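Local coordinates for superoxide dismutase (Clostridium difficile, PDB 3TJT), which probably protects the cell by converting superoxide radicals into hydrogen peroxide and oxygen at a metal centre that here holds iron(III), at residues F117-V128 against R181-F189. Residues are numbered along the deposited sequence; the frame is centred on the assembly and turned at random.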
# COMPACT_ATOMS: atom_id res chain seq x y z
N PHE A 117 -18.47 -18.04 -5.14
CA PHE A 117 -18.20 -16.62 -5.33
C PHE A 117 -17.42 -16.06 -4.14
O PHE A 117 -16.42 -15.35 -4.30
CB PHE A 117 -19.49 -15.81 -5.49
CG PHE A 117 -19.33 -14.39 -5.06
CD1 PHE A 117 -18.60 -13.50 -5.84
CD2 PHE A 117 -19.84 -13.94 -3.85
CE1 PHE A 117 -18.42 -12.19 -5.44
CE2 PHE A 117 -19.66 -12.63 -3.44
CZ PHE A 117 -18.95 -11.75 -4.23
N LYS A 118 -17.91 -16.36 -2.93
CA LYS A 118 -17.30 -15.83 -1.72
C LYS A 118 -15.85 -16.30 -1.55
O LYS A 118 -14.98 -15.51 -1.20
CB LYS A 118 -18.13 -16.22 -0.49
CG LYS A 118 -17.66 -15.56 0.80
CD LYS A 118 -18.62 -15.87 1.95
CE LYS A 118 -18.13 -15.26 3.26
NZ LYS A 118 -19.03 -15.61 4.39
N GLN A 119 -15.60 -17.58 -1.80
CA GLN A 119 -14.24 -18.10 -1.67
C GLN A 119 -13.28 -17.42 -2.64
O GLN A 119 -12.14 -17.11 -2.28
CB GLN A 119 -14.20 -19.62 -1.89
CG GLN A 119 -14.88 -20.39 -0.76
CD GLN A 119 -14.82 -21.89 -0.96
OE1 GLN A 119 -14.06 -22.39 -1.79
NE2 GLN A 119 -15.62 -22.63 -0.18
N GLU A 120 -13.74 -17.18 -3.87
CA GLU A 120 -12.91 -16.52 -4.87
C GLU A 120 -12.65 -15.06 -4.52
O GLU A 120 -11.53 -14.57 -4.66
CB GLU A 120 -13.52 -16.62 -6.28
CG GLU A 120 -12.64 -16.00 -7.37
CD GLU A 120 -13.24 -16.12 -8.77
OE1 GLU A 120 -14.18 -16.92 -8.97
OE2 GLU A 120 -12.76 -15.40 -9.68
N PHE A 121 -13.68 -14.37 -4.05
CA PHE A 121 -13.52 -12.98 -3.66
C PHE A 121 -12.52 -12.87 -2.50
O PHE A 121 -11.62 -12.02 -2.51
CB PHE A 121 -14.86 -12.36 -3.26
CG PHE A 121 -14.80 -10.88 -3.03
CD1 PHE A 121 -15.10 -9.99 -4.04
CD2 PHE A 121 -14.42 -10.38 -1.79
CE1 PHE A 121 -15.04 -8.63 -3.83
CE2 PHE A 121 -14.35 -9.02 -1.56
CZ PHE A 121 -14.65 -8.14 -2.58
N GLN A 122 -12.68 -13.74 -1.50
CA GLN A 122 -11.81 -13.69 -0.33
C GLN A 122 -10.35 -13.93 -0.70
O GLN A 122 -9.47 -13.25 -0.20
CB GLN A 122 -12.27 -14.67 0.74
CG GLN A 122 -13.61 -14.28 1.35
CD GLN A 122 -13.78 -14.83 2.76
OE1 GLN A 122 -14.90 -15.13 3.19
NE2 GLN A 122 -12.68 -14.95 3.49
N LYS A 123 -10.11 -14.89 -1.59
CA LYS A 123 -8.74 -15.17 -2.03
C LYS A 123 -8.15 -14.01 -2.83
O LYS A 123 -6.97 -13.66 -2.66
CB LYS A 123 -8.69 -16.45 -2.86
CG LYS A 123 -7.26 -16.88 -3.18
CD LYS A 123 -7.23 -18.21 -3.90
CE LYS A 123 -5.85 -18.86 -3.80
NZ LYS A 123 -4.77 -17.99 -4.34
N SER A 124 -8.95 -13.42 -3.71
CA SER A 124 -8.47 -12.27 -4.48
C SER A 124 -8.11 -11.11 -3.57
O SER A 124 -7.09 -10.46 -3.76
CB SER A 124 -9.49 -11.84 -5.54
OG SER A 124 -9.63 -12.84 -6.55
N ALA A 125 -8.96 -10.86 -2.58
CA ALA A 125 -8.72 -9.79 -1.61
C ALA A 125 -7.45 -10.07 -0.80
O ALA A 125 -6.65 -9.16 -0.52
CB ALA A 125 -9.92 -9.64 -0.67
N LEU A 126 -7.26 -11.33 -0.42
CA LEU A 126 -6.11 -11.71 0.40
C LEU A 126 -4.81 -11.57 -0.38
O LEU A 126 -3.77 -11.23 0.18
CB LEU A 126 -6.25 -13.14 0.90
CG LEU A 126 -5.19 -13.60 1.90
CD1 LEU A 126 -5.39 -12.89 3.22
CD2 LEU A 126 -5.22 -15.12 2.07
N ASP A 127 -4.87 -11.82 -1.68
CA ASP A 127 -3.67 -11.87 -2.51
C ASP A 127 -3.23 -10.51 -3.09
O ASP A 127 -2.17 -10.43 -3.72
CB ASP A 127 -3.84 -12.89 -3.64
CG ASP A 127 -3.84 -14.33 -3.14
OD1 ASP A 127 -3.56 -14.57 -1.95
OD2 ASP A 127 -4.12 -15.24 -3.96
N VAL A 128 -4.01 -9.45 -2.90
CA VAL A 128 -3.59 -8.14 -3.35
C VAL A 128 -2.27 -7.81 -2.66
O VAL A 128 -2.18 -7.87 -1.43
CB VAL A 128 -4.62 -7.04 -3.02
CG1 VAL A 128 -4.01 -5.66 -3.24
CG2 VAL A 128 -5.89 -7.21 -3.87
N ARG A 181 -5.08 -9.70 7.63
CA ARG A 181 -6.03 -9.24 6.63
C ARG A 181 -7.13 -10.28 6.39
O ARG A 181 -8.29 -9.94 6.13
CB ARG A 181 -5.33 -8.89 5.31
CG ARG A 181 -6.26 -8.18 4.32
CD ARG A 181 -5.72 -8.24 2.88
NE ARG A 181 -4.52 -7.43 2.71
CZ ARG A 181 -3.83 -7.35 1.58
NH1 ARG A 181 -4.24 -8.02 0.50
NH2 ARG A 181 -2.74 -6.59 1.51
N ASN A 182 -6.77 -11.56 6.49
CA ASN A 182 -7.75 -12.64 6.33
C ASN A 182 -8.97 -12.50 7.25
O ASN A 182 -10.09 -12.78 6.84
CB ASN A 182 -7.11 -14.01 6.51
CG ASN A 182 -6.75 -14.30 7.95
OD1 ASN A 182 -5.94 -13.61 8.56
ND2 ASN A 182 -7.38 -15.32 8.52
N GLU A 183 -8.74 -12.07 8.49
CA GLU A 183 -9.84 -11.92 9.45
C GLU A 183 -10.71 -10.73 9.10
O GLU A 183 -11.93 -10.77 9.27
CB GLU A 183 -9.30 -11.78 10.87
CG GLU A 183 -8.61 -13.04 11.38
CD GLU A 183 -7.94 -12.85 12.73
OE1 GLU A 183 -8.04 -11.75 13.30
OE2 GLU A 183 -7.30 -13.81 13.22
N TYR A 184 -10.08 -9.66 8.64
CA TYR A 184 -10.80 -8.47 8.17
C TYR A 184 -11.71 -8.83 7.00
O TYR A 184 -12.88 -8.45 6.97
CB TYR A 184 -9.79 -7.41 7.75
CG TYR A 184 -10.32 -6.25 6.92
CD1 TYR A 184 -11.26 -5.36 7.44
CD2 TYR A 184 -9.84 -6.02 5.64
CE1 TYR A 184 -11.72 -4.27 6.68
CE2 TYR A 184 -10.29 -4.96 4.88
CZ TYR A 184 -11.22 -4.08 5.40
OH TYR A 184 -11.64 -3.03 4.63
N ILE A 185 -11.16 -9.56 6.04
CA ILE A 185 -11.92 -9.94 4.85
C ILE A 185 -13.13 -10.78 5.23
O ILE A 185 -14.26 -10.52 4.81
CB ILE A 185 -11.05 -10.69 3.84
CG1 ILE A 185 -9.94 -9.77 3.32
CG2 ILE A 185 -11.90 -11.23 2.69
CD1 ILE A 185 -8.77 -10.50 2.66
N ASP A 186 -12.91 -11.80 6.05
CA ASP A 186 -14.01 -12.67 6.46
C ASP A 186 -15.09 -11.89 7.22
O ASP A 186 -16.28 -12.07 6.95
CB ASP A 186 -13.49 -13.82 7.32
CG ASP A 186 -14.52 -14.93 7.46
OD1 ASP A 186 -15.04 -15.42 6.43
OD2 ASP A 186 -14.82 -15.30 8.61
N ASN A 187 -14.68 -11.03 8.14
CA ASN A 187 -15.65 -10.25 8.91
C ASN A 187 -16.43 -9.26 8.08
O ASN A 187 -17.57 -8.94 8.39
CB ASN A 187 -14.96 -9.54 10.07
CG ASN A 187 -14.92 -10.39 11.32
OD1 ASN A 187 -15.62 -11.40 11.42
ND2 ASN A 187 -14.10 -10.00 12.28
N TRP A 188 -15.81 -8.77 7.01
CA TRP A 188 -16.44 -7.73 6.20
C TRP A 188 -17.74 -8.21 5.55
O TRP A 188 -18.65 -7.42 5.31
CB TRP A 188 -15.45 -7.25 5.13
CG TRP A 188 -15.99 -6.21 4.21
CD1 TRP A 188 -16.21 -4.89 4.49
CD2 TRP A 188 -16.34 -6.39 2.83
NE1 TRP A 188 -16.68 -4.24 3.38
CE2 TRP A 188 -16.78 -5.14 2.35
CE3 TRP A 188 -16.32 -7.48 1.96
CZ2 TRP A 188 -17.19 -4.95 1.03
CZ3 TRP A 188 -16.74 -7.30 0.65
CH2 TRP A 188 -17.17 -6.04 0.20
N PHE A 189 -17.83 -9.50 5.26
CA PHE A 189 -19.03 -10.03 4.63
C PHE A 189 -20.28 -9.89 5.51
O PHE A 189 -21.40 -9.93 5.02
CB PHE A 189 -18.81 -11.47 4.15
CG PHE A 189 -18.18 -11.54 2.79
CD1 PHE A 189 -18.97 -11.53 1.65
CD2 PHE A 189 -16.80 -11.54 2.64
CE1 PHE A 189 -18.40 -11.56 0.39
CE2 PHE A 189 -16.23 -11.57 1.39
CZ PHE A 189 -17.02 -11.57 0.26
O HOH W 1 -18.20 -13.91 6.93
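Phe189 reaches across from the end of the 181-189 segment and sets one face of its ring against Lys118 and its edge against Phe121. Its CB lies near the end of the Lys118 chain. Its CG is 3.7 Å from Lys118 CE. CD1 and CD2 lie close to the same CE. On the far rim, CE1 approaches Phe117 CE2, CE2 approaches Gln122 CG, and CZ meets Phe121 CD2 at 3.5 Å. Lys118 CG, set anti to the backbone N, makes a CH-pi contact 4.1 Å from the Phe189 ring centroid, and the extended chain carries CE on over Phe189 CG. Trp188 CE3 lies over the opposite face. A water links Lys118 NZ to Asp186 O. The Phe121 and Trp188 rings have almost the same tilt (13° between planes) but are too far offset to stack. With Phe189 they form an aromatic cluster. The Trp188 side chain is about 7 Å from that of Asp167, an iron ligand, which places the cluster near the metal site.

Ile185 CD1 packs 3.6 Å from Ala125 CB. A bend at chi3 (-69°) turns the Arg181 guanidinium to the C-terminal end of helix 114-127. There NH1 donates to Ala125 O (2.9 Å) and to Val128 O (2.8 Å), both near the guanidinium plane. Tyr173 OH holds Arg181 NE, which helps fix the group.

The two helix segments run roughly antiparallel at 144°, their axes 9.7 Å apart. Leu166 of strand 161-167 packs on Phe121, Ile185 and Trp188, while Ala134 of strand 132-138 backs Phe121 and Ala125.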